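Local coordinates for F-actin-capping protein subunit alpha (Plasmodium berghei, PDB 7A0H) that probably caps the fast-growing barbed ends of actin filaments as a homodimer, blocking subunit exchange there without severing the filaments, at residues L79-N84 / T102-L107; E66-C71 / I87-N92; I60-D65 / P83-L88; P110-K115 / N169-F174; V118-K123 / L173-C178. All blocks are in the same frame, centred on the assembly; numbering follows the deposited sequence.

Contact 1 of 5, residues L79-N84 / T102-L107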
# COMPACT_ATOMS: atom_id res chain seq x y z
N LEU A 79 -5.78 27.48 -14.41
CA LEU A 79 -4.43 27.38 -14.97
C LEU A 79 -3.40 27.23 -13.83
O LEU A 79 -3.72 27.20 -12.63
CB LEU A 79 -4.18 28.60 -15.88
CG LEU A 79 -5.34 28.92 -16.92
CD1 LEU A 79 -5.10 30.04 -17.88
CD2 LEU A 79 -5.69 27.73 -17.78
N TYR A 80 -2.13 27.12 -14.22
CA TYR A 80 -1.01 26.86 -13.32
C TYR A 80 0.11 27.82 -13.68
O TYR A 80 0.50 27.89 -14.84
CB TYR A 80 -0.52 25.39 -13.42
CG TYR A 80 -1.61 24.47 -12.92
CD1 TYR A 80 -1.79 24.28 -11.57
CD2 TYR A 80 -2.53 23.86 -13.84
CE1 TYR A 80 -2.81 23.51 -11.11
CE2 TYR A 80 -3.60 23.04 -13.38
CZ TYR A 80 -3.75 22.91 -12.04
OH TYR A 80 -4.76 22.12 -11.63
N LEU A 81 0.70 28.49 -12.67
CA LEU A 81 1.69 29.51 -12.95
C LEU A 81 3.05 28.86 -13.08
O LEU A 81 3.42 27.96 -12.31
CB LEU A 81 1.75 30.59 -11.86
CG LEU A 81 2.75 31.74 -12.08
CD1 LEU A 81 2.33 32.67 -13.22
CD2 LEU A 81 2.93 32.55 -10.78
N HIS A 82 3.76 29.27 -14.08
CA HIS A 82 5.20 29.09 -14.02
C HIS A 82 5.83 30.46 -13.66
O HIS A 82 5.88 31.34 -14.51
CB HIS A 82 5.71 28.60 -15.37
CG HIS A 82 7.15 28.21 -15.35
ND1 HIS A 82 8.17 29.13 -15.36
CD2 HIS A 82 7.74 26.99 -15.45
CE1 HIS A 82 9.32 28.50 -15.49
NE2 HIS A 82 9.09 27.20 -15.53
N PRO A 83 6.29 30.67 -12.43
CA PRO A 83 6.66 32.04 -12.00
C PRO A 83 7.91 32.61 -12.67
O PRO A 83 8.02 33.83 -12.86
CB PRO A 83 6.81 31.91 -10.48
CG PRO A 83 6.88 30.48 -10.20
CD PRO A 83 6.04 29.79 -11.27
N ASN A 84 8.84 31.79 -13.09
CA ASN A 84 9.94 32.39 -13.82
C ASN A 84 9.61 32.75 -15.24
O ASN A 84 10.08 33.79 -15.71
CB ASN A 84 11.17 31.50 -13.77
CG ASN A 84 11.80 31.54 -12.38
OD1 ASN A 84 11.38 32.35 -11.50
ND2 ASN A 84 12.68 30.61 -12.13
N THR A 102 -0.81 30.86 -21.61
CA THR A 102 -1.23 32.26 -21.70
C THR A 102 -0.14 33.07 -20.99
O THR A 102 -0.01 32.99 -19.76
CB THR A 102 -2.56 32.50 -20.98
OG1 THR A 102 -3.52 31.52 -21.38
CG2 THR A 102 -3.02 33.94 -21.23
N PRO A 103 0.63 33.84 -21.74
CA PRO A 103 1.74 34.61 -21.16
C PRO A 103 1.29 35.81 -20.34
O PRO A 103 0.37 36.53 -20.71
CB PRO A 103 2.50 35.07 -22.41
CG PRO A 103 1.40 35.13 -23.49
CD PRO A 103 0.47 34.02 -23.20
N LEU A 104 1.99 36.08 -19.29
CA LEU A 104 1.71 37.33 -18.58
C LEU A 104 2.54 38.42 -19.20
O LEU A 104 3.63 38.17 -19.73
CB LEU A 104 2.03 37.17 -17.09
CG LEU A 104 1.29 35.99 -16.45
CD1 LEU A 104 1.77 35.98 -15.08
CD2 LEU A 104 -0.26 36.11 -16.47
N THR A 105 2.00 39.62 -19.17
CA THR A 105 2.73 40.78 -19.69
C THR A 105 3.86 41.06 -18.72
O THR A 105 3.66 41.03 -17.50
CB THR A 105 1.80 41.98 -19.83
OG1 THR A 105 0.58 41.59 -20.49
CG2 THR A 105 2.46 43.06 -20.65
N LYS A 106 5.05 41.29 -19.25
CA LYS A 106 6.22 41.49 -18.41
C LYS A 106 6.27 42.93 -17.90
O LYS A 106 5.83 43.86 -18.57
CB LYS A 106 7.50 41.19 -19.18
CG LYS A 106 7.52 39.86 -19.91
CD LYS A 106 7.83 38.72 -18.98
CE LYS A 106 8.36 37.50 -19.73
NZ LYS A 106 8.81 36.47 -18.74
N LEU A 107 6.82 43.11 -16.69
CA LEU A 107 6.97 44.42 -16.09
C LEU A 107 8.39 44.92 -16.31
O LEU A 107 9.36 44.18 -16.08
CB LEU A 107 6.67 44.40 -14.60
CG LEU A 107 5.23 44.18 -14.20
CD1 LEU A 107 5.08 44.19 -12.70
CD2 LEU A 107 4.29 45.23 -14.84

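Contact 2 of 5, residues E66-C71 / I87-N92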
# COMPACT_ATOMS: atom_id res chain seq x y z
N GLU A 66 11.70 22.17 -19.42
CA GLU A 66 10.95 22.87 -18.39
C GLU A 66 9.89 21.97 -17.77
O GLU A 66 9.64 20.84 -18.21
CB GLU A 66 10.25 24.12 -18.93
CG GLU A 66 11.11 25.18 -19.62
CD GLU A 66 12.04 25.97 -18.71
OE1 GLU A 66 11.99 25.86 -17.45
OE2 GLU A 66 12.84 26.74 -19.30
N TYR A 67 9.32 22.47 -16.68
CA TYR A 67 8.29 21.75 -15.97
C TYR A 67 7.31 22.78 -15.43
O TYR A 67 7.70 23.88 -15.02
CB TYR A 67 8.79 20.91 -14.78
CG TYR A 67 9.60 19.68 -15.22
CD1 TYR A 67 8.97 18.50 -15.65
CD2 TYR A 67 11.02 19.71 -15.22
CE1 TYR A 67 9.74 17.40 -16.09
CE2 TYR A 67 11.76 18.64 -15.67
CZ TYR A 67 11.13 17.49 -16.10
OH TYR A 67 11.90 16.44 -16.52
N ILE A 68 6.05 22.42 -15.47
CA ILE A 68 4.99 23.08 -14.73
C ILE A 68 4.80 22.20 -13.53
O ILE A 68 4.83 20.97 -13.66
CB ILE A 68 3.67 23.15 -15.54
CG1 ILE A 68 3.80 24.02 -16.79
CG2 ILE A 68 2.57 23.69 -14.64
CD1 ILE A 68 3.95 25.49 -16.43
N ILE A 69 4.61 22.81 -12.37
CA ILE A 69 4.39 22.02 -11.17
C ILE A 69 2.96 22.24 -10.72
O ILE A 69 2.53 23.38 -10.52
CB ILE A 69 5.35 22.38 -10.05
CG1 ILE A 69 6.79 22.51 -10.57
CG2 ILE A 69 5.28 21.29 -9.02
CD1 ILE A 69 7.69 22.80 -9.46
N ILE A 70 2.23 21.14 -10.54
CA ILE A 70 0.83 21.20 -10.23
C ILE A 70 0.65 21.13 -8.75
O ILE A 70 0.99 20.12 -8.15
CB ILE A 70 0.07 20.02 -10.85
CG1 ILE A 70 0.37 19.76 -12.33
CG2 ILE A 70 -1.37 20.27 -10.70
CD1 ILE A 70 0.12 20.94 -13.19
N CYS A 71 0.03 22.15 -8.15
CA CYS A 71 -0.25 22.09 -6.71
C CYS A 71 -1.12 23.30 -6.41
O CYS A 71 -1.21 24.21 -7.24
CB CYS A 71 1.04 22.16 -5.88
SG CYS A 71 2.07 23.65 -6.33
N ILE A 87 3.93 32.71 -17.18
CA ILE A 87 3.10 31.95 -18.11
C ILE A 87 2.10 31.22 -17.24
O ILE A 87 2.47 30.72 -16.17
CB ILE A 87 3.98 30.98 -18.92
CG1 ILE A 87 4.29 31.58 -20.27
CG2 ILE A 87 3.38 29.59 -18.92
CD1 ILE A 87 5.39 30.77 -20.96
N LEU A 88 0.82 31.27 -17.63
CA LEU A 88 -0.20 30.41 -17.07
C LEU A 88 -0.38 29.28 -18.07
O LEU A 88 -0.59 29.53 -19.27
CB LEU A 88 -1.54 31.12 -16.90
CG LEU A 88 -1.48 32.44 -16.11
CD1 LEU A 88 -2.80 33.23 -16.19
CD2 LEU A 88 -1.15 32.19 -14.65
N ALA A 89 -0.28 28.06 -17.59
CA ALA A 89 -0.32 26.87 -18.43
C ALA A 89 -1.63 26.18 -18.15
O ALA A 89 -2.02 25.95 -16.98
CB ALA A 89 0.86 25.94 -18.15
N ASN A 90 -2.31 25.84 -19.22
CA ASN A 90 -3.52 25.04 -19.14
C ASN A 90 -3.11 23.59 -19.26
O ASN A 90 -2.41 23.22 -20.21
CB ASN A 90 -4.48 25.45 -20.25
CG ASN A 90 -5.86 25.03 -19.94
OD1 ASN A 90 -6.06 23.99 -19.31
ND2 ASN A 90 -6.82 25.85 -20.32
N VAL A 91 -3.54 22.75 -18.34
CA VAL A 91 -3.00 21.40 -18.33
C VAL A 91 -4.06 20.34 -18.57
O VAL A 91 -5.22 20.50 -18.19
CB VAL A 91 -2.29 21.18 -16.95
CG1 VAL A 91 -2.27 19.82 -16.61
CG2 VAL A 91 -0.82 21.75 -17.01
N ASN A 92 -3.65 19.21 -19.15
CA ASN A 92 -4.52 18.02 -19.12
C ASN A 92 -3.99 17.09 -18.04
O ASN A 92 -2.88 16.53 -18.14
CB ASN A 92 -4.61 17.30 -20.46
CG ASN A 92 -5.62 16.13 -20.43
OD1 ASN A 92 -5.89 15.57 -19.35
ND2 ASN A 92 -6.25 15.82 -21.62

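Contact 3 of 5, residues I60-D65 / P83-L88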
# COMPACT_ATOMS: atom_id res chain seq x y z
N ILE A 60 4.67 18.31 -14.79
CA ILE A 60 4.28 18.19 -16.19
C ILE A 60 5.34 18.86 -17.04
O ILE A 60 5.62 20.04 -16.86
CB ILE A 60 2.89 18.79 -16.47
CG1 ILE A 60 1.88 17.90 -15.75
CG2 ILE A 60 2.67 18.83 -17.97
CD1 ILE A 60 0.50 18.40 -15.76
N PRO A 61 5.93 18.16 -17.96
CA PRO A 61 6.97 18.75 -18.80
C PRO A 61 6.41 19.81 -19.73
O PRO A 61 5.32 19.66 -20.30
CB PRO A 61 7.46 17.56 -19.64
CG PRO A 61 7.00 16.37 -18.92
CD PRO A 61 5.73 16.73 -18.24
N PHE A 62 7.21 20.84 -19.92
CA PHE A 62 6.80 22.02 -20.66
C PHE A 62 7.94 22.37 -21.61
O PHE A 62 9.09 22.46 -21.18
CB PHE A 62 6.46 23.15 -19.67
CG PHE A 62 6.15 24.42 -20.33
CD1 PHE A 62 5.32 24.44 -21.42
CD2 PHE A 62 6.64 25.60 -19.83
CE1 PHE A 62 5.03 25.62 -22.05
CE2 PHE A 62 6.35 26.78 -20.44
CZ PHE A 62 5.54 26.79 -21.55
N GLU A 63 7.64 22.45 -22.89
CA GLU A 63 8.67 22.74 -23.88
C GLU A 63 9.83 21.76 -23.67
O GLU A 63 9.65 20.66 -23.15
CB GLU A 63 9.06 24.20 -23.81
CG GLU A 63 8.01 25.15 -24.36
CD GLU A 63 8.38 26.62 -24.19
OE1 GLU A 63 8.78 27.01 -23.07
OE2 GLU A 63 8.28 27.38 -25.18
N SER A 64 11.02 22.17 -24.07
CA SER A 64 12.23 21.41 -23.81
C SER A 64 12.77 21.82 -22.45
O SER A 64 12.99 23.01 -22.19
CB SER A 64 13.25 21.68 -24.91
OG SER A 64 13.36 23.08 -25.17
N ASP A 65 12.96 20.85 -21.56
CA ASP A 65 13.68 20.99 -20.30
C ASP A 65 12.96 21.79 -19.22
O ASP A 65 13.54 22.00 -18.15
CB ASP A 65 15.07 21.60 -20.53
CG ASP A 65 15.94 20.74 -21.43
OD1 ASP A 65 16.03 19.52 -21.19
OD2 ASP A 65 16.55 21.28 -22.39
N PRO A 83 6.29 30.67 -12.43
CA PRO A 83 6.66 32.04 -12.00
C PRO A 83 7.91 32.61 -12.67
O PRO A 83 8.02 33.83 -12.86
CB PRO A 83 6.81 31.91 -10.48
CG PRO A 83 6.88 30.48 -10.20
CD PRO A 83 6.04 29.79 -11.27
N ASN A 84 8.84 31.79 -13.09
CA ASN A 84 9.94 32.39 -13.82
C ASN A 84 9.61 32.75 -15.24
O ASN A 84 10.08 33.79 -15.71
CB ASN A 84 11.17 31.50 -13.77
CG ASN A 84 11.80 31.54 -12.38
OD1 ASN A 84 11.38 32.35 -11.50
ND2 ASN A 84 12.68 30.61 -12.13
N LEU A 85 8.89 31.89 -15.98
CA LEU A 85 8.54 32.27 -17.35
C LEU A 85 7.39 33.26 -17.43
O LEU A 85 7.20 33.86 -18.50
CB LEU A 85 8.20 31.02 -18.21
CG LEU A 85 9.39 30.07 -18.34
CD1 LEU A 85 9.03 28.72 -18.83
CD2 LEU A 85 10.37 30.68 -19.30
N LYS A 86 6.60 33.43 -16.36
CA LYS A 86 5.48 34.35 -16.41
C LYS A 86 4.46 33.89 -17.45
O LYS A 86 4.14 34.57 -18.42
CB LYS A 86 5.99 35.76 -16.71
CG LYS A 86 6.92 36.36 -15.60
CD LYS A 86 6.15 36.40 -14.25
CE LYS A 86 6.86 37.22 -13.15
NZ LYS A 86 8.10 36.60 -12.60
N ILE A 87 3.93 32.71 -17.18
CA ILE A 87 3.10 31.95 -18.11
C ILE A 87 2.10 31.22 -17.24
O ILE A 87 2.47 30.72 -16.17
CB ILE A 87 3.98 30.98 -18.92
CG1 ILE A 87 4.29 31.58 -20.27
CG2 ILE A 87 3.38 29.59 -18.92
CD1 ILE A 87 5.39 30.77 -20.96
N LEU A 88 0.82 31.27 -17.63
CA LEU A 88 -0.20 30.41 -17.07
C LEU A 88 -0.38 29.28 -18.07
O LEU A 88 -0.59 29.53 -19.27
CB LEU A 88 -1.54 31.12 -16.90
CG LEU A 88 -1.48 32.44 -16.11
CD1 LEU A 88 -2.80 33.23 -16.19
CD2 LEU A 88 -1.15 32.19 -14.65

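Contact 4 of 5, residues P110-K115 / N169-F174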
# COMPACT_ATOMS: atom_id res chain seq x y z
N PRO A 110 10.12 45.09 -11.76
CA PRO A 110 9.39 44.31 -10.74
C PRO A 110 9.32 45.03 -9.39
O PRO A 110 10.26 45.69 -8.96
CB PRO A 110 10.22 43.03 -10.63
CG PRO A 110 11.64 43.55 -10.78
CD PRO A 110 11.52 44.64 -11.87
N ASP A 111 8.15 44.92 -8.75
CA ASP A 111 7.97 45.43 -7.41
C ASP A 111 8.81 44.60 -6.41
O ASP A 111 9.48 43.63 -6.77
CB ASP A 111 6.50 45.39 -7.01
CG ASP A 111 5.98 43.97 -6.82
OD1 ASP A 111 6.25 43.07 -7.64
OD2 ASP A 111 5.37 43.75 -5.74
N ILE A 112 8.70 44.93 -5.13
CA ILE A 112 9.66 44.41 -4.17
C ILE A 112 9.41 42.92 -3.90
O ILE A 112 10.35 42.11 -3.94
CB ILE A 112 9.67 45.33 -2.94
CG1 ILE A 112 10.67 44.87 -1.90
CG2 ILE A 112 8.38 45.36 -2.22
CD1 ILE A 112 12.09 45.16 -2.30
N LEU A 113 8.16 42.51 -3.78
CA LEU A 113 7.85 41.08 -3.63
C LEU A 113 8.54 40.21 -4.68
O LEU A 113 9.11 39.16 -4.38
CB LEU A 113 6.34 40.88 -3.78
CG LEU A 113 5.85 39.43 -3.68
CD1 LEU A 113 6.17 38.90 -2.27
CD2 LEU A 113 4.40 39.40 -3.98
N GLU A 114 8.41 40.60 -5.92
CA GLU A 114 9.07 39.85 -6.98
C GLU A 114 10.57 39.83 -6.74
O GLU A 114 11.26 38.91 -7.16
CB GLU A 114 8.68 40.44 -8.35
CG GLU A 114 9.35 39.83 -9.61
CD GLU A 114 9.07 38.34 -9.81
OE1 GLU A 114 8.22 37.80 -9.05
OE2 GLU A 114 9.70 37.74 -10.72
N LYS A 115 11.12 40.85 -6.11
CA LYS A 115 12.56 40.84 -5.88
C LYS A 115 12.92 39.80 -4.82
O LYS A 115 13.87 39.02 -4.99
CB LYS A 115 13.00 42.24 -5.43
CG LYS A 115 13.14 43.30 -6.52
CD LYS A 115 13.71 44.62 -5.91
CE LYS A 115 13.76 45.77 -6.92
NZ LYS A 115 13.33 47.10 -6.32
N ASN A 169 -1.33 43.10 2.23
CA ASN A 169 -0.01 43.71 2.39
C ASN A 169 0.98 42.80 3.14
O ASN A 169 2.16 43.16 3.26
CB ASN A 169 -0.12 45.09 3.08
CG ASN A 169 1.21 45.64 3.53
OD1 ASN A 169 2.22 45.54 2.82
ND2 ASN A 169 1.24 46.21 4.74
N LYS A 170 0.55 41.60 3.57
CA LYS A 170 1.48 40.59 4.07
C LYS A 170 1.96 39.67 2.94
O LYS A 170 1.16 39.18 2.14
CB LYS A 170 0.83 39.76 5.18
CG LYS A 170 1.86 39.03 6.00
CD LYS A 170 1.41 38.85 7.45
CE LYS A 170 2.49 38.20 8.31
NZ LYS A 170 1.91 37.28 9.38
N TYR A 171 3.27 39.47 2.86
CA TYR A 171 3.85 38.78 1.74
C TYR A 171 3.93 37.28 2.00
O TYR A 171 3.81 36.84 3.14
CB TYR A 171 5.26 39.21 1.37
CG TYR A 171 5.43 40.62 0.89
CD1 TYR A 171 4.38 41.32 0.29
CD2 TYR A 171 6.65 41.25 1.02
CE1 TYR A 171 4.54 42.62 -0.13
CE2 TYR A 171 6.83 42.55 0.60
CZ TYR A 171 5.78 43.23 0.02
OH TYR A 171 5.98 44.52 -0.40
N ASN A 172 4.11 36.51 0.93
CA ASN A 172 4.17 35.08 1.13
C ASN A 172 5.05 34.48 0.06
O ASN A 172 5.01 34.88 -1.11
CB ASN A 172 2.77 34.44 1.10
CG ASN A 172 2.83 32.98 1.45
OD1 ASN A 172 2.72 32.58 2.63
ND2 ASN A 172 3.11 32.15 0.44
N LEU A 173 5.92 33.62 0.48
CA LEU A 173 6.74 32.93 -0.49
C LEU A 173 6.67 31.44 -0.21
O LEU A 173 6.79 30.98 0.94
CB LEU A 173 8.16 33.43 -0.41
CG LEU A 173 8.55 34.84 -0.85
CD1 LEU A 173 9.96 35.05 -0.15
CD2 LEU A 173 8.67 35.01 -2.31
N PHE A 174 6.55 30.69 -1.29
CA PHE A 174 6.43 29.27 -1.24
C PHE A 174 7.54 28.74 -2.11
O PHE A 174 7.61 29.11 -3.29
CB PHE A 174 5.09 28.82 -1.74
CG PHE A 174 4.85 27.31 -1.62
CD1 PHE A 174 4.62 26.76 -0.38
CD2 PHE A 174 4.87 26.48 -2.74
CE1 PHE A 174 4.37 25.39 -0.23
CE2 PHE A 174 4.60 25.08 -2.63
CZ PHE A 174 4.34 24.54 -1.39

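Contact 5 of 5, residues V118-K123 / L173-C178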
# COMPACT_ATOMS: atom_id res chain seq x y z
N VAL A 118 12.60 36.46 -6.81
CA VAL A 118 13.72 36.22 -7.72
C VAL A 118 14.93 35.76 -6.91
O VAL A 118 15.56 34.74 -7.25
CB VAL A 118 14.03 37.46 -8.55
CG1 VAL A 118 15.33 37.31 -9.25
CG2 VAL A 118 12.87 37.73 -9.68
N ALA A 119 15.24 36.49 -5.80
CA ALA A 119 16.40 36.14 -4.98
C ALA A 119 16.22 34.75 -4.37
O ALA A 119 17.15 33.92 -4.35
CB ALA A 119 16.58 37.16 -3.84
N CYS A 120 15.05 34.48 -3.80
CA CYS A 120 14.87 33.14 -3.28
C CYS A 120 14.96 32.09 -4.39
O CYS A 120 15.49 31.01 -4.14
CB CYS A 120 13.57 33.01 -2.59
SG CYS A 120 13.40 33.87 -1.00
N ASN A 121 14.57 32.45 -5.61
CA ASN A 121 14.64 31.50 -6.72
C ASN A 121 16.09 31.17 -7.05
O ASN A 121 16.45 30.00 -7.26
CB ASN A 121 13.94 32.10 -7.95
CG ASN A 121 14.15 31.27 -9.18
OD1 ASN A 121 13.53 30.22 -9.32
ND2 ASN A 121 15.09 31.67 -10.03
N ASN A 122 16.93 32.20 -7.18
CA ASN A 122 18.35 31.99 -7.50
C ASN A 122 19.08 31.17 -6.44
O ASN A 122 19.89 30.30 -6.78
CB ASN A 122 19.08 33.32 -7.63
CG ASN A 122 18.43 34.17 -8.67
OD1 ASN A 122 17.60 33.63 -9.44
ND2 ASN A 122 18.76 35.43 -8.72
N LYS A 123 18.81 31.43 -5.17
CA LYS A 123 19.51 30.67 -4.14
C LYS A 123 19.01 29.21 -4.12
O LYS A 123 19.80 28.29 -3.89
CB LYS A 123 19.22 31.25 -2.75
CG LYS A 123 19.76 32.64 -2.46
CD LYS A 123 21.14 32.86 -3.03
CE LYS A 123 21.61 34.34 -2.78
NZ LYS A 123 22.99 34.47 -3.39
N LEU A 173 5.92 33.62 0.48
CA LEU A 173 6.74 32.93 -0.49
C LEU A 173 6.67 31.44 -0.21
O LEU A 173 6.79 30.98 0.94
CB LEU A 173 8.16 33.43 -0.41
CG LEU A 173 8.55 34.84 -0.85
CD1 LEU A 173 9.96 35.05 -0.15
CD2 LEU A 173 8.67 35.01 -2.31
N PHE A 174 6.55 30.69 -1.29
CA PHE A 174 6.43 29.27 -1.24
C PHE A 174 7.54 28.74 -2.11
O PHE A 174 7.61 29.11 -3.29
CB PHE A 174 5.09 28.82 -1.74
CG PHE A 174 4.85 27.31 -1.62
CD1 PHE A 174 4.62 26.76 -0.38
CD2 PHE A 174 4.87 26.48 -2.74
CE1 PHE A 174 4.37 25.39 -0.23
CE2 PHE A 174 4.60 25.08 -2.63
CZ PHE A 174 4.34 24.54 -1.39
N LEU A 175 8.44 27.97 -1.48
CA LEU A 175 9.66 27.47 -2.11
C LEU A 175 9.50 25.98 -2.18
O LEU A 175 9.11 25.36 -1.17
CB LEU A 175 10.95 27.79 -1.31
CG LEU A 175 11.39 29.25 -1.05
CD1 LEU A 175 10.64 29.75 0.16
CD2 LEU A 175 12.93 29.45 -0.90
N LEU A 176 9.88 25.41 -3.31
CA LEU A 176 9.55 24.02 -3.60
C LEU A 176 10.61 23.33 -4.46
O LEU A 176 11.05 23.86 -5.52
CB LEU A 176 8.21 23.94 -4.34
CG LEU A 176 7.64 22.57 -4.81
CD1 LEU A 176 7.29 21.71 -3.61
CD2 LEU A 176 6.34 22.85 -5.68
N ILE A 177 11.01 22.16 -3.97
CA ILE A 177 11.94 21.29 -4.71
C ILE A 177 11.26 19.93 -4.99
O ILE A 177 10.73 19.31 -4.06
CB ILE A 177 13.25 21.04 -3.95
CG1 ILE A 177 13.94 22.35 -3.57
CG2 ILE A 177 14.21 20.19 -4.85
CD1 ILE A 177 15.28 22.12 -2.56
N CYS A 178 11.46 19.45 -6.19
CA CYS A 178 10.88 18.15 -6.60
C CYS A 178 11.89 17.28 -7.30
O CYS A 178 12.58 17.74 -8.26
CB CYS A 178 9.69 18.36 -7.62
SG CYS A 178 8.48 19.47 -7.07

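Contact 1 of 5, residues L79-N84 / T102-L107
Leu-81 and Leu-104 meet on a four-stranded antiparallel sheet, over strand 87-92: Leu-81 lies on strand 79-82 and Leu-104 just past the end of strand 97-103. Strands 79-82 and 97-103 both flank strand 87-92 and run the same way, so the touching parts, the latter with its loop continuation, lie only 33° apart in direction. The two leucines approach at about a right angle, CD1 of Leu-81 standing 3.8 Å from CD1 of Leu-104. What carries the Leu-81 branch across is its first torsion, with CG trans to the backbone N (chi1 -179°). Leu-88 of the middle strand touches both leucines. Further back, Leu-79 and Thr-102 also cross nearly square, with Leu-79 CD1 4.1 Å from Thr-102 OG1, a loose contact on an outer face with no bond in it. At the turn end Lys-106 folds back: its NZ is hydrogen-bonded to Leu-85 O, and it passes Asn-84 O at 4.2 Å.

Contact 2 of 5, residues E66-C71 / I87-N92
The first close contact along strand 87-92 is made by Ala-89, which meets strand 66-70 with its one methyl. Ala-89 CB sits 3.6 Å from Ile-68 CD1, and CG1 of Ile-68 is almost as near, so the outer end of the isoleucine lies against the small side chain. That end is delivered by the Ile-68 torsions: CG1 stands opposite the carbonyl carbon (chi1 -65°), and CG2 takes the place trans to N. The CA atoms of Ile-68 and Ala-89 are 7.5 Å apart, a spacing between layers rather than between paired strands. Two residues on, the alternation of the strand brings Val-91 to the same face. Val-91 CG2 and Ile-70 CD1 meet end on, 4.0 Å apart. Tyr-80 of strand 79-82 packs on both isoleucines, and Ile-60 of strand 58-62 touches Ile-70 and Val-91, which ties the two-stranded hairpin 58-70 to the face of the four-stranded sheet. All four touching residues are buried, and no hydrogen bond crosses between the segments; between these two strands only aliphatic branches meet, so the contact rests on dispersion and the exclusion of water.

Contact 3 of 5, residues I60-D65 / P83-L88
Phe-62 is the hub of the apolar part, touching both Leu-85 and Ile-87 with one rim of its ring. Leu-85 CD1 lies 3.7 Å from Phe-62 CE2, and Ile-87 CD1 lies 4.0 Å from Phe-62 CZ. Both methyls are near the ring plane, so this is edge packing, with neither stacked on a face. Leu-85 and the ring lie side by side with their ends pointing opposite ways, while Ile-87 meets the ring from across. A first torsion of 175° sends the Phe-62 ring out on the side opposite its own N and into this place.

The polar part belongs to the turn 83-86. Lys-86 NZ donates to Pro-83 O at 2.8 Å, almost in line with the carbonyl (165°), and the same ammonium forms a salt bridge with Glu-114. Lys-86 has a left-handed backbone conformation, and Lys-86 and Ile-87 together face His-82, a G1 beta bulge. His-82 ND1 receives the backbone N-H of Leu-85, a further hold on the turn that presents Leu-85 to the phenylalanine.

The ring of Phe-62 projects from the small hairpin onto the four-stranded sheet, with Ile-68 of strand 66-70 beside it and Val-98 and Thr-101 of strand 97-103 on the sheet side. On the far side of the turn, Asn-84 is hydrogen-bonded to Arg-117 and Asn-121, anchoring it to helix 112-131.

Contact 4 of 5, residues P110-K115 / N169-F174
Leu-113 and Tyr-171 form the tight part of a helix-on-sheet contact, where the first turn of helix 112-131 rests on the beginning of strand 170-183 in the five-stranded antiparallel sheet. CD1 of Leu-113 stands over one face of the Tyr-171 ring, 4.1 Å from its centroid and 28° off the normal, a CH-pi contact displaced toward CG, which that methyl meets at 3.7 Å. The leucine and the tyrosine run alongside each other head to tail, each reaching back past the other's root. At the far end of the ring Ile-112 crosses the tyrosine at about a right angle, its CG2 4.0 Å from CZ. Ile-112 is itself partly exposed and also packs on Ile-243 of helix 243-266 and on Glu-202, which touches the tyrosine as well.

Beyond this the contact slackens toward solvent. Asp-111, at the N-cap, and Lys-115 are exposed, and neither side chain reaches the strand. Glu-114 points off the sheet to salt bridges with Lys-86 and Arg-117. The side chain of Asn-172 turns away from the helix and is hydrogen-bonded to Asn-197 of the next strand; only its backbone comes near, Asn-172 O lying 4.3 Å from Leu-113 CD1.

Contact 5 of 5, residues V118-K123 / L173-C178
Cys-120 and Leu-175 mark where helix 112-131 comes nearest to strand 170-183 here, their CA atoms 7.8 Å apart. The helix side of the contact is a single residue. Cys-120 points at the strand and divides itself between two leucines: SG lies 3.7 Å from CD1 of Leu-173, while CB, aimed at the strand by the backbone itself, lies 4.0 Å from CD2 of Leu-175. The sulfur is turned back beside the backbone N, opposite the carbonyl carbon (chi1 -71°), which places it near Leu-173. In each leucine the methyl extended away from CA does the touching, CD1 in Leu-173 and CD2 in Leu-175. All three residues are buried, and no polar atom bridges the segments.

Next along the helix, Asn-121 ND2 donates to Asn-122 OD1 at 3.2 Å, and Asn-121 OD1 accepts from Asn-84 ND2, the link to the turn after strand 79-82.

On the same face of the strand, Ile-177 continues the apolar row, packing on Leu-124, Tyr-127 and Val-128 farther down the helix, while Phe-246 of helix 243-266 touches Leu-173. Phe-174 and Leu-176 alternate to the other face, where Tyr-57 packs on both. This is a long helix packed across one face of an antiparallel sheet, consistent with the helix-on-sheet body of the capping protein fold.

Contacts 1, 2 and 3 all work on the four-stranded sheet around strand 87-92, from its two faces: contact 1 joins its flanking strands on the surface, while contact 2 and the partly buried contact 3 bring the 58-70 hairpin against the other face. Contacts 4 and 5 share helix 112-131 and strand 170-183, with centres 12 Å apart; contact 4 lies at the outer end, with an aromatic face and exposed charges nearby, contact 5 is wholly buried. Across their segments contacts 2, 3 and 5 are apolar; polar bonds of contact 3 stay within the turn or go to its surroundings, chiefly the helix. Ile-69 packs on Leu-176, joining contacts 2 and 5.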